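Local coordinates for protein Mono(ADP-ribosyl)transferase SpvB (Salmonella typhimurium, PDB 2GWL) that probably transfers ADP-ribose from NAD+ to an arginine of host actin through this C-terminal mono(ADP-ribosyl)transferase domain, blocking actin polymerisation, at residues Q5-Y10 and G137-F142; V78-K83 and M109-D114; I125-G130 and M195-S200. One frame throughout, in Å; residues are numbered along the deposited sequence.

Contact 1 of 3, residues Q5-Y10 and G137-F142; sequences QALRYY and GDVAHF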
loop_
_atom_site.group_PDB
_atom_site.type_symbol
_atom_site.label_atom_id
_atom_site.label_comp_id
_atom_site.label_asym_id
_atom_site.label_seq_id
_atom_site.Cartn_x
_atom_site.Cartn_y
_atom_site.Cartn_z
ATOM N N GLN A 5 14.488 -11.764 -1.573
ATOM C CA GLN A 5 14.853 -11.346 -2.924
ATOM C C GLN A 5 13.611 -10.998 -3.752
ATOM O O GLN A 5 13.631 -10.032 -4.501
ATOM C CB GLN A 5 15.685 -12.431 -3.653
ATOM C CG GLN A 5 17.109 -12.504 -3.153
ATOM C CD GLN A 5 17.860 -13.648 -3.733
ATOM O OE1 GLN A 5 17.786 -13.897 -4.955
ATOM N NE2 GLN A 5 18.585 -14.405 -2.861
ATOM N N ALA A 6 12.546 -11.762 -3.601
ATOM C CA ALA A 6 11.284 -11.484 -4.301
ATOM C C ALA A 6 10.670 -10.124 -3.827
ATOM O O ALA A 6 10.124 -9.352 -4.624
ATOM C CB ALA A 6 10.309 -12.585 -4.076
ATOM N N LEU A 7 10.808 -9.848 -2.532
ATOM C CA LEU A 7 10.306 -8.607 -1.935
ATOM C C LEU A 7 11.127 -7.457 -2.447
ATOM O O LEU A 7 10.542 -6.443 -2.797
ATOM C CB LEU A 7 10.334 -8.681 -0.408
ATOM C CG LEU A 7 9.918 -7.355 0.347
ATOM C CD1 LEU A 7 8.486 -6.866 0.025
ATOM C CD2 LEU A 7 10.098 -7.637 1.842
ATOM N N ARG A 8 12.457 -7.610 -2.579
ATOM C CA ARG A 8 13.289 -6.598 -3.205
ATOM C C ARG A 8 12.815 -6.301 -4.625
ATOM O O ARG A 8 12.718 -5.157 -5.033
ATOM C CB ARG A 8 14.789 -6.991 -3.235
ATOM C CG ARG A 8 15.471 -7.011 -1.880
ATOM C CD ARG A 8 16.999 -7.328 -1.965
ATOM N NE ARG A 8 17.810 -6.458 -1.092
ATOM C CZ ARG A 8 18.118 -5.162 -1.309
ATOM N NH1 ARG A 8 17.676 -4.477 -2.372
ATOM N NH2 ARG A 8 18.898 -4.530 -0.442
ATOM N N TYR A 9 12.522 -7.324 -5.392
ATOM C CA TYR A 9 12.017 -7.130 -6.754
ATOM C C TYR A 9 10.626 -6.441 -6.785
ATOM O O TYR A 9 10.403 -5.580 -7.611
ATOM C CB TYR A 9 11.904 -8.472 -7.463
ATOM C CG TYR A 9 11.447 -8.367 -8.900
ATOM C CD1 TYR A 9 12.359 -8.164 -9.932
ATOM C CD2 TYR A 9 10.112 -8.515 -9.217
ATOM C CE1 TYR A 9 11.933 -8.108 -11.247
ATOM C CE2 TYR A 9 9.682 -8.476 -10.524
ATOM C CZ TYR A 9 10.576 -8.270 -11.524
ATOM O OH TYR A 9 10.107 -8.211 -12.806
ATOM N N TYR A 10 9.717 -6.846 -5.923
ATOM C CA TYR A 10 8.424 -6.175 -5.713
ATOM C C TYR A 10 8.613 -4.653 -5.531
ATOM O O TYR A 10 7.944 -3.810 -6.224
ATOM C CB TYR A 10 7.690 -6.752 -4.503
ATOM C CG TYR A 10 6.459 -5.913 -4.133
ATOM C CD1 TYR A 10 5.251 -6.129 -4.743
ATOM C CD2 TYR A 10 6.574 -4.856 -3.241
ATOM C CE1 TYR A 10 4.182 -5.301 -4.509
ATOM C CE2 TYR A 10 5.503 -4.042 -2.958
ATOM C CZ TYR A 10 4.293 -4.268 -3.599
ATOM O OH TYR A 10 3.187 -3.445 -3.387
ATOM N N GLY A 137 13.341 -0.875 5.182
ATOM C CA GLY A 137 14.754 -0.582 5.379
ATOM C C GLY A 137 15.528 -0.845 4.088
ATOM O O GLY A 137 15.087 -0.443 2.996
ATOM N N ASP A 138 16.670 -1.495 4.221
ATOM C CA ASP A 138 17.534 -1.764 3.072
ATOM C C ASP A 138 17.008 -2.842 2.102
ATOM O O ASP A 138 17.579 -3.034 1.045
ATOM C CB ASP A 138 18.958 -2.097 3.526
ATOM C CG ASP A 138 19.774 -0.846 3.822
ATOM O OD1 ASP A 138 19.162 0.225 4.100
ATOM O OD2 ASP A 138 21.020 -0.932 3.784
ATOM N N VAL A 139 15.917 -3.512 2.437
ATOM C CA VAL A 139 15.224 -4.330 1.446
ATOM C C VAL A 139 14.565 -3.435 0.372
ATOM O O VAL A 139 14.341 -3.888 -0.751
ATOM C CB VAL A 139 14.169 -5.201 2.096
ATOM C CG1 VAL A 139 13.345 -5.886 1.032
ATOM C CG2 VAL A 139 14.842 -6.255 2.941
ATOM N N ALA A 140 14.276 -2.159 0.695
ATOM C CA ALA A 140 13.646 -1.266 -0.286
ATOM C C ALA A 140 14.631 -0.943 -1.408
ATOM O O ALA A 140 15.843 -0.884 -1.172
ATOM C CB ALA A 140 13.126 0.012 0.371
ATOM N N HIS A 141 14.129 -0.765 -2.632
ATOM C CA HIS A 141 14.991 -0.504 -3.758
ATOM C C HIS A 141 15.576 0.885 -3.730
ATOM O O HIS A 141 16.793 1.034 -3.811
ATOM C CB HIS A 141 14.282 -0.679 -5.085
ATOM C CG HIS A 141 15.217 -0.622 -6.253
ATOM N ND1 HIS A 141 15.277 0.454 -7.100
ATOM C CD2 HIS A 141 16.157 -1.496 -6.690
ATOM C CE1 HIS A 141 16.194 0.240 -8.023
ATOM N NE2 HIS A 141 16.743 -0.936 -7.798
ATOM N N PHE A 142 14.697 1.886 -3.669
ATOM C CA PHE A 142 15.103 3.272 -3.464
ATOM C C PHE A 142 15.000 3.486 -1.951
ATOM O O PHE A 142 13.935 3.386 -1.388
ATOM C CB PHE A 142 14.173 4.262 -4.209
ATOM C CG PHE A 142 14.256 4.154 -5.714
ATOM C CD1 PHE A 142 15.368 4.597 -6.385
ATOM C CD2 PHE A 142 13.235 3.570 -6.453
ATOM C CE1 PHE A 142 15.462 4.469 -7.784
ATOM C CE2 PHE A 142 13.325 3.458 -7.848
ATOM C CZ PHE A 142 14.430 3.914 -8.500
#

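Contact 2 of 3, residues V78-K83 and M109-D114; sequences VYRGLK and MSTSPD. With NAI (1,4-dihydronicotinamide adenine dinucleotide), chain B.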
loop_
_atom_site.group_PDB
_atom_site.type_symbol
_atom_site.label_atom_id
_atom_site.label_comp_id
_atom_site.label_asym_id
_atom_site.label_seq_id
_atom_site.Cartn_x
_atom_site.Cartn_y
_atom_site.Cartn_z
ATOM N N VAL A 78 0.915 5.305 10.923
ATOM C CA VAL A 78 1.638 5.506 9.662
ATOM C C VAL A 78 0.771 6.314 8.779
ATOM O O VAL A 78 -0.440 6.496 9.058
ATOM C CB VAL A 78 1.969 4.145 8.959
ATOM C CG1 VAL A 78 2.964 3.432 9.757
ATOM C CG2 VAL A 78 0.711 3.339 8.780
ATOM N N TYR A 79 1.352 6.776 7.702
ATOM C CA TYR A 79 0.663 7.701 6.774
ATOM C C TYR A 79 0.703 7.215 5.361
ATOM O O TYR A 79 1.668 6.537 4.934
ATOM C CB TYR A 79 1.261 9.130 6.827
ATOM C CG TYR A 79 1.532 9.537 8.216
ATOM C CD1 TYR A 79 0.493 9.955 9.059
ATOM C CD2 TYR A 79 2.818 9.475 8.732
ATOM C CE1 TYR A 79 0.741 10.319 10.395
ATOM C CE2 TYR A 79 3.078 9.818 10.064
ATOM C CZ TYR A 79 2.020 10.259 10.867
ATOM O OH TYR A 79 2.271 10.591 12.157
ATOM N N ARG A 80 -0.354 7.559 4.632
ATOM C CA ARG A 80 -0.477 7.228 3.210
ATOM C C ARG A 80 -1.279 8.294 2.462
ATOM O O ARG A 80 -2.366 8.664 2.880
ATOM C CB ARG A 80 -1.134 5.855 3.139
ATOM C CG ARG A 80 -1.329 5.256 1.765
ATOM C CD ARG A 80 -1.729 3.782 1.975
ATOM N NE ARG A 80 -2.303 3.133 0.780
ATOM C CZ ARG A 80 -1.669 2.878 -0.374
ATOM N NH1 ARG A 80 -0.399 3.198 -0.564
ATOM N NH2 ARG A 80 -2.336 2.275 -1.367
ATOM N N GLY A 81 -0.737 8.793 1.377
ATOM C CA GLY A 81 -1.387 9.820 0.552
ATOM C C GLY A 81 -2.040 9.056 -0.573
ATOM O O GLY A 81 -1.405 8.111 -1.166
ATOM N N LEU A 82 -3.271 9.415 -0.914
ATOM C CA LEU A 82 -3.997 8.730 -2.028
ATOM C C LEU A 82 -4.615 9.807 -2.887
ATOM O O LEU A 82 -5.039 10.878 -2.399
ATOM C CB LEU A 82 -5.146 7.786 -1.552
ATOM C CG LEU A 82 -4.933 6.517 -0.695
ATOM C CD1 LEU A 82 -6.253 5.804 -0.428
ATOM C CD2 LEU A 82 -3.940 5.530 -1.300
ATOM N N LYS A 83 -4.753 9.518 -4.175
ATOM C CA LYS A 83 -5.524 10.346 -5.064
ATOM C C LYS A 83 -6.844 9.626 -5.241
ATOM O O LYS A 83 -6.897 8.603 -5.940
ATOM C CB LYS A 83 -4.843 10.456 -6.407
ATOM C CG LYS A 83 -5.566 11.308 -7.393
ATOM C CD LYS A 83 -4.782 11.391 -8.720
ATOM C CE LYS A 83 -4.778 12.798 -9.297
ATOM N NZ LYS A 83 -3.803 12.911 -10.413
ATOM N N MET A 109 -0.053 -2.837 0.819
ATOM C CA MET A 109 -0.308 -1.421 1.186
ATOM C C MET A 109 0.952 -0.732 1.668
ATOM O O MET A 109 1.571 -1.098 2.685
ATOM C CB MET A 109 -1.440 -1.349 2.204
ATOM C CG MET A 109 -1.892 0.134 2.551
ATOM S SD MET A 109 -3.128 0.072 3.783
ATOM C CE MET A 109 -2.223 -0.224 5.340
ATOM N N SER A 110 1.380 0.251 0.867
ATOM C CA SER A 110 2.546 1.056 1.138
ATOM C C SER A 110 2.206 2.295 2.031
ATOM O O SER A 110 1.285 3.059 1.717
ATOM C CB SER A 110 3.146 1.494 -0.185
ATOM O OG SER A 110 4.349 2.145 0.057
ATOM N N THR A 111 2.910 2.429 3.136
ATOM C CA THR A 111 2.692 3.530 4.058
ATOM C C THR A 111 4.076 4.087 4.437
ATOM O O THR A 111 5.110 3.508 4.146
ATOM C CB THR A 111 1.960 3.092 5.330
ATOM O OG1 THR A 111 2.812 2.325 6.156
ATOM C CG2 THR A 111 0.687 2.338 5.095
ATOM N N SER A 112 4.094 5.262 5.068
ATOM C CA SER A 112 5.324 5.831 5.586
ATOM C C SER A 112 5.154 6.043 7.085
ATOM O O SER A 112 4.112 6.574 7.535
ATOM C CB SER A 112 5.626 7.161 4.943
ATOM O OG SER A 112 6.622 7.818 5.754
ATOM N N PRO A 113 6.147 5.644 7.870
ATOM C CA PRO A 113 6.047 5.923 9.282
ATOM C C PRO A 113 6.386 7.386 9.641
ATOM O O PRO A 113 6.188 7.796 10.784
ATOM C CB PRO A 113 7.160 5.029 9.864
ATOM C CG PRO A 113 8.179 5.012 8.784
ATOM C CD PRO A 113 7.430 5.008 7.517
ATOM N N ASP A 114 6.955 8.121 8.694
ATOM C CA ASP A 114 7.663 9.349 8.977
ATOM C C ASP A 114 6.839 10.521 8.492
ATOM O O ASP A 114 6.713 11.512 9.202
ATOM C CB ASP A 114 8.981 9.418 8.211
ATOM C CG ASP A 114 10.099 8.631 8.857
ATOM O OD1 ASP A 114 9.899 8.109 9.984
ATOM O OD2 ASP A 114 11.170 8.547 8.199
HETATM P PA NAI B . -0.493 1.980 -4.879
HETATM O O1A NAI B . -0.455 1.367 -3.537
HETATM O O2A NAI B . -0.539 0.976 -5.976
HETATM O O5B NAI B . -1.581 3.182 -4.904
HETATM C C5B NAI B . -2.625 3.064 -5.794
HETATM C C4B NAI B . -3.182 4.383 -6.282
HETATM O O4B NAI B . -4.126 3.735 -7.086
HETATM C C3B NAI B . -3.955 5.344 -5.343
HETATM O O3B NAI B . -3.408 6.663 -5.206
HETATM C C2B NAI B . -5.349 5.385 -5.971
HETATM O O2B NAI B . -5.515 6.536 -6.790
HETATM C C1B NAI B . -5.439 4.157 -6.885
HETATM N N9A NAI B . -6.258 3.063 -6.350
HETATM C C8A NAI B . -7.050 2.271 -7.143
HETATM N N7A NAI B . -7.725 1.401 -6.365
HETATM C C5A NAI B . -7.331 1.642 -5.091
HETATM C C6A NAI B . -7.716 1.021 -3.945
HETATM N N6A NAI B . -8.718 0.132 -4.061
HETATM N N1A NAI B . -7.170 1.443 -2.761
HETATM C C2A NAI B . -6.262 2.480 -2.701
HETATM N N3A NAI B . -5.878 3.103 -3.859
HETATM C C4A NAI B . -6.421 2.691 -5.042
HETATM O O3 NAI B . 0.840 2.878 -5.050
HETATM P PN NAI B . 1.583 3.686 -3.874
HETATM O O1N NAI B . 1.297 3.215 -2.478
HETATM O O2N NAI B . 1.331 5.097 -4.230
HETATM O O5D NAI B . 3.145 3.355 -4.070
HETATM C C5D NAI B . 3.876 3.959 -5.117
HETATM C C4D NAI B . 5.291 4.228 -4.601
HETATM O O4D NAI B . 5.246 5.064 -3.457
HETATM C C3D NAI B . 5.993 2.938 -4.192
HETATM O O3D NAI B . 7.259 2.909 -4.816
HETATM C C2D NAI B . 6.132 3.058 -2.695
HETATM O O2D NAI B . 7.395 2.541 -2.392
HETATM C C1D NAI B . 6.046 4.567 -2.422
HETATM N N1N NAI B . 5.400 4.943 -1.142
HETATM C C2N NAI B . 4.054 5.221 -1.146
HETATM C C3N NAI B . 3.408 5.555 0.040
HETATM C C7N NAI B . 2.072 6.299 -0.017
HETATM O O7N NAI B . 1.829 7.226 0.991
HETATM N N7N NAI B . 1.149 6.137 -0.991
HETATM C C4N NAI B . 4.177 5.593 1.218
HETATM C C5N NAI B . 5.539 5.299 1.211
HETATM C C6N NAI B . 6.156 4.987 0.017
#

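Contact 3 of 3, residues I125-G130 and M195-S200; sequences IYLEKG and MRVLNS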
loop_
_atom_site.group_PDB
_atom_site.type_symbol
_atom_site.label_atom_id
_atom_site.label_comp_id
_atom_site.label_asym_id
_atom_site.label_seq_id
_atom_site.Cartn_x
_atom_site.Cartn_y
_atom_site.Cartn_z
ATOM N N ILE A 125 -3.259 6.493 9.715
ATOM C CA ILE A 125 -3.598 5.057 9.971
ATOM C C ILE A 125 -3.016 4.605 11.287
ATOM O O ILE A 125 -1.813 4.429 11.429
ATOM C CB ILE A 125 -3.047 4.133 8.844
ATOM C CG1 ILE A 125 -3.512 4.644 7.508
ATOM C CG2 ILE A 125 -3.532 2.710 9.134
ATOM C CD1 ILE A 125 -2.949 4.004 6.283
ATOM N N TYR A 126 -3.890 4.413 12.283
ATOM C CA TYR A 126 -3.491 3.894 13.555
ATOM C C TYR A 126 -3.336 2.381 13.524
ATOM O O TYR A 126 -4.083 1.666 12.860
ATOM C CB TYR A 126 -4.490 4.271 14.616
ATOM C CG TYR A 126 -4.508 5.751 14.784
ATOM C CD1 TYR A 126 -3.467 6.401 15.444
ATOM C CD2 TYR A 126 -5.531 6.508 14.242
ATOM C CE1 TYR A 126 -3.468 7.783 15.598
ATOM C CE2 TYR A 126 -5.547 7.893 14.401
ATOM C CZ TYR A 126 -4.500 8.520 15.100
ATOM O OH TYR A 126 -4.438 9.898 15.226
ATOM N N LEU A 127 -2.358 1.920 14.273
ATOM C CA LEU A 127 -1.968 0.473 14.250
ATOM C C LEU A 127 -2.042 -0.029 15.673
ATOM O O LEU A 127 -1.718 0.721 16.607
ATOM C CB LEU A 127 -0.539 0.309 13.702
ATOM C CG LEU A 127 -0.226 0.855 12.338
ATOM C CD1 LEU A 127 1.270 0.701 12.038
ATOM C CD2 LEU A 127 -1.141 0.212 11.339
ATOM N N GLU A 128 -2.477 -1.275 15.862
ATOM C CA GLU A 128 -2.467 -1.940 17.156
ATOM C C GLU A 128 -1.300 -2.921 17.192
ATOM O O GLU A 128 -0.820 -3.337 16.148
ATOM C CB GLU A 128 -3.767 -2.714 17.403
ATOM C CG GLU A 128 -5.015 -1.884 17.682
ATOM C CD GLU A 128 -4.811 -0.747 18.632
ATOM O OE1 GLU A 128 -4.292 -0.984 19.739
ATOM O OE2 GLU A 128 -5.178 0.398 18.276
ATOM N N LYS A 129 -0.859 -3.286 18.387
ATOM C CA LYS A 129 0.326 -4.114 18.567
ATOM C C LYS A 129 0.137 -5.442 17.805
ATOM O O LYS A 129 -0.961 -5.989 17.800
ATOM C CB LYS A 129 0.526 -4.446 20.046
ATOM C CG LYS A 129 0.627 -3.294 20.992
ATOM C CD LYS A 129 0.395 -3.746 22.443
ATOM C CE LYS A 129 0.403 -2.585 23.398
ATOM N NZ LYS A 129 0.876 -3.189 24.643
ATOM N N GLY A 130 1.197 -5.933 17.156
ATOM C CA GLY A 130 1.145 -7.183 16.418
ATOM C C GLY A 130 0.605 -7.177 15.003
ATOM O O GLY A 130 0.399 -8.225 14.406
ATOM N N MET A 195 -8.091 6.398 10.216
ATOM C CA MET A 195 -8.392 4.960 10.047
ATOM C C MET A 195 -7.637 4.145 11.059
ATOM O O MET A 195 -6.705 4.619 11.687
ATOM C CB MET A 195 -7.940 4.453 8.679
ATOM C CG MET A 195 -8.279 5.245 7.524
ATOM S SD MET A 195 -7.574 4.451 6.082
ATOM C CE MET A 195 -9.017 3.891 5.296
ATOM N N ARG A 196 -8.037 2.879 11.200
ATOM C CA ARG A 196 -7.390 1.983 12.121
ATOM C C ARG A 196 -7.253 0.627 11.440
ATOM O O ARG A 196 -8.225 0.110 10.920
ATOM C CB ARG A 196 -8.204 1.816 13.387
ATOM C CG ARG A 196 -7.588 0.965 14.484
ATOM C CD ARG A 196 -8.374 1.114 15.808
ATOM N NE ARG A 196 -8.425 2.518 16.154
ATOM C CZ ARG A 196 -7.409 3.203 16.684
ATOM N NH1 ARG A 196 -6.289 2.586 17.051
ATOM N NH2 ARG A 196 -7.557 4.522 16.902
ATOM N N VAL A 197 -6.058 0.084 11.440
ATOM C CA VAL A 197 -5.904 -1.356 10.999
ATOM C C VAL A 197 -6.494 -2.324 11.991
ATOM O O VAL A 197 -6.203 -2.280 13.190
ATOM C CB VAL A 197 -4.434 -1.715 10.715
ATOM C CG1 VAL A 197 -4.305 -3.237 10.321
ATOM C CG2 VAL A 197 -3.898 -0.838 9.621
ATOM N N LEU A 198 -7.362 -3.223 11.518
ATOM C CA LEU A 198 -7.968 -4.233 12.402
ATOM C C LEU A 198 -7.164 -5.512 12.264
ATOM O O LEU A 198 -7.209 -6.128 11.203
ATOM C CB LEU A 198 -9.409 -4.526 12.008
ATOM C CG LEU A 198 -10.346 -3.342 12.056
ATOM C CD1 LEU A 198 -11.710 -3.722 11.535
ATOM C CD2 LEU A 198 -10.453 -2.824 13.469
ATOM N N ASN A 199 -6.431 -5.891 13.313
ATOM C CA ASN A 199 -5.536 -7.088 13.260
ATOM C C ASN A 199 -6.378 -8.328 13.430
ATOM O O ASN A 199 -7.471 -8.274 14.002
ATOM C CB ASN A 199 -4.538 -7.152 14.429
ATOM C CG ASN A 199 -3.546 -6.034 14.453
ATOM O OD1 ASN A 199 -3.328 -5.367 13.460
ATOM N ND2 ASN A 199 -2.911 -5.832 15.624
ATOM N N SER A 200 -5.810 -9.453 13.009
ATOM C CA SER A 200 -6.284 -10.808 13.321
ATOM C C SER A 200 -6.884 -11.464 12.064
ATOM O O SER A 200 -7.072 -10.845 10.983
ATOM C CB SER A 200 -7.256 -10.853 14.487
ATOM O OG SER A 200 -7.743 -12.165 14.679
ATOM O OXT SER A 200 -7.176 -12.660 12.129
HETATM O O HOH W 1 -3.393 -2.789 13.842
#

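Contact 1 of 3, residues Q5-Y10 and G137-F142
The carbonyl oxygen of Val139 is pressed against the side chain of Arg8, 3.5 Å from Arg8 CG. Beyond the aliphatic part, the same oxygen lies 3.7 Å above the plane of the Arg8 guanidinium, displaced toward its rim. It has no hydrogen-bonding partner in the model, although the contact buries it. The Asp138 carbonyl oxygen is on that face too; its very short approach to Arg8 NH2 has a poor angle and is doubtful as a bond. Arg8 leaves the helix with CG beside the backbone N (chi1 -69°) and bends at chi3 (137°), which lays the guanidinium across the short 3-10 turn at residues 138-139. The favourable charge of Asp138 is at some distance, its OD2 being 5.9 Å from Arg8 NH2.

Beside these carbonyl contacts, Val139 supplies the apolar part of the contact. Its CG1 branch reaches Leu7 CD2 at 3.8 Å and is equally far from Arg8 CG, so one methyl meets two consecutive helix residues. The Leu7 and Val139 side chains cross at about a right angle. Ile4 extends this patch along helix 2-23, and the backbone N of His141 is held by Ser11 OG. The N-terminal helix thus backs the loop that leads to the predicted catalytic Glu147, a loop that probably corresponds to the ADP-ribosylating turn-turn (ARTT) loop of related mono(ADP-ribosyl)transferases.

Contact 2 of 3, residues V78-K83 and M109-D114
Tyr79 and Ser112 form a single antiparallel, hydrogen-bonded pair, Tyr79 N to Ser112 O at 2.8 Å and Ser112 N to Tyr79 O at 2.7 Å, between strands whose directions differ by 111°, so only one bridge forms. Beyond it the side chain of Arg80 reaches across to Ser110. Its CG is anti to the backbone N (chi1 -178°) and the chain stays extended to NE, carrying the guanidinium past Ser110 to the pyrophosphate of the bound NADH. NH1 donates to Ser110 O (2.8 Å) on a lone pair in the carbonyl plane, although that oxygen is 30° out of the guanidinium plane. The same nitrogen binds NADH O1N at 2.6 Å, an oxygen near the guanidinium plane, while NH2 binds O1A at 3.0 Å. Met109 CG and Leu82 CD2 lie over opposite faces, and with the bonds to Ser110 O and the phosphate oxygens they restrict its rotation.

Next along strand 77-82, Gly81 N donates to the nicotinamide oxygen O7N (3.0 Å) and Gly81 O accepts from the amide N7N, a two-pronged grip on the carboxamide. Val78 packs its CB and CG2 against Thr111, whose OG1 is bonded to Met148 O. Ser110 OG, 3.2 Å from N1N of the nicotinamide ring, is hydrogen-bonded to Glu147. Ser110-Thr111-Ser112 is the STS motif; with Arg80 and Glu147, Ser110 forms the predicted Arg-Ser-Glu active site of this transferase class.

Contact 3 of 3, residues I125-G130 and M195-S200
Arg196 lays its guanidinium over the root of the Tyr126 side chain, with Tyr126 CB 3.5 Å from Arg196 NH1 and over one face of the group. Ring and guanidinium planes are only 9° apart, yet the contact centres on CB, with the ring itself met only obliquely. A turn at chi3 (-56°) brings the arginine back across Tyr126 of the adjacent strand after a start anti to the backbone N. NH1 then meets Glu128 OE2 near the guanidinium plane at 2.7 Å, a salt bridge whose hydrogen bond is weak in angle. Both partners have a second ion pair: Arg196 NE with Glu159 and Glu128 OE1 with Arg76.

On the face bearing Ile125 the chemistry is apolar. Val197 CG2 touches both Ile125 CG2 and Leu127 CD2, which also adjoin each other; the latter, at 3.4 Å, is closer than usual van der Waals contact. The backbones pair in parallel, Tyr126 N donating to Met195 O and Val197 N to Tyr126 O, both at 2.9 Å.

Farther along the two chains, a water joins them. It accepts from Glu128 N at 2.7 Å and lies within bonding distance of Val197 O and Asn199 OD1, while Asn199 ND2 gives a weak bond to Glu128 O at 3.3 Å. Strands 121-126 and 191-197 are the parallel neighbours of the five-stranded mixed sheet, flanked by strand 77-82 beside the former and strand 154-163 beside the latter; Leu127 reaches over to Met148 and Phe150 of the three-stranded sheet.

Contacts 2 and 3 meet in the five-stranded sheet, through strands 77-82 and 121-126, and contact 2 ties it to the three-stranded sheet. Val78 O probably accepts a hydrogen bond from Ile125 N at 2.9 Å, and Ile125 CD1 packs on both Arg80 and Thr111. Contact 1 stands apart at the N-terminal helix, its centre about 17 Å from that of contact 2. Contact 2 is buried, and many of its polar groups, notably those of Arg80 and Gly81, hold the dinucleotide. Contacts 1 and 3 are partly buried. Contact 3 has an apolar side at Ile125 and Val197, ion pairs beside Tyr126, and a water farther along; contact 1 relies on packing without a sound cross-segment hydrogen bond.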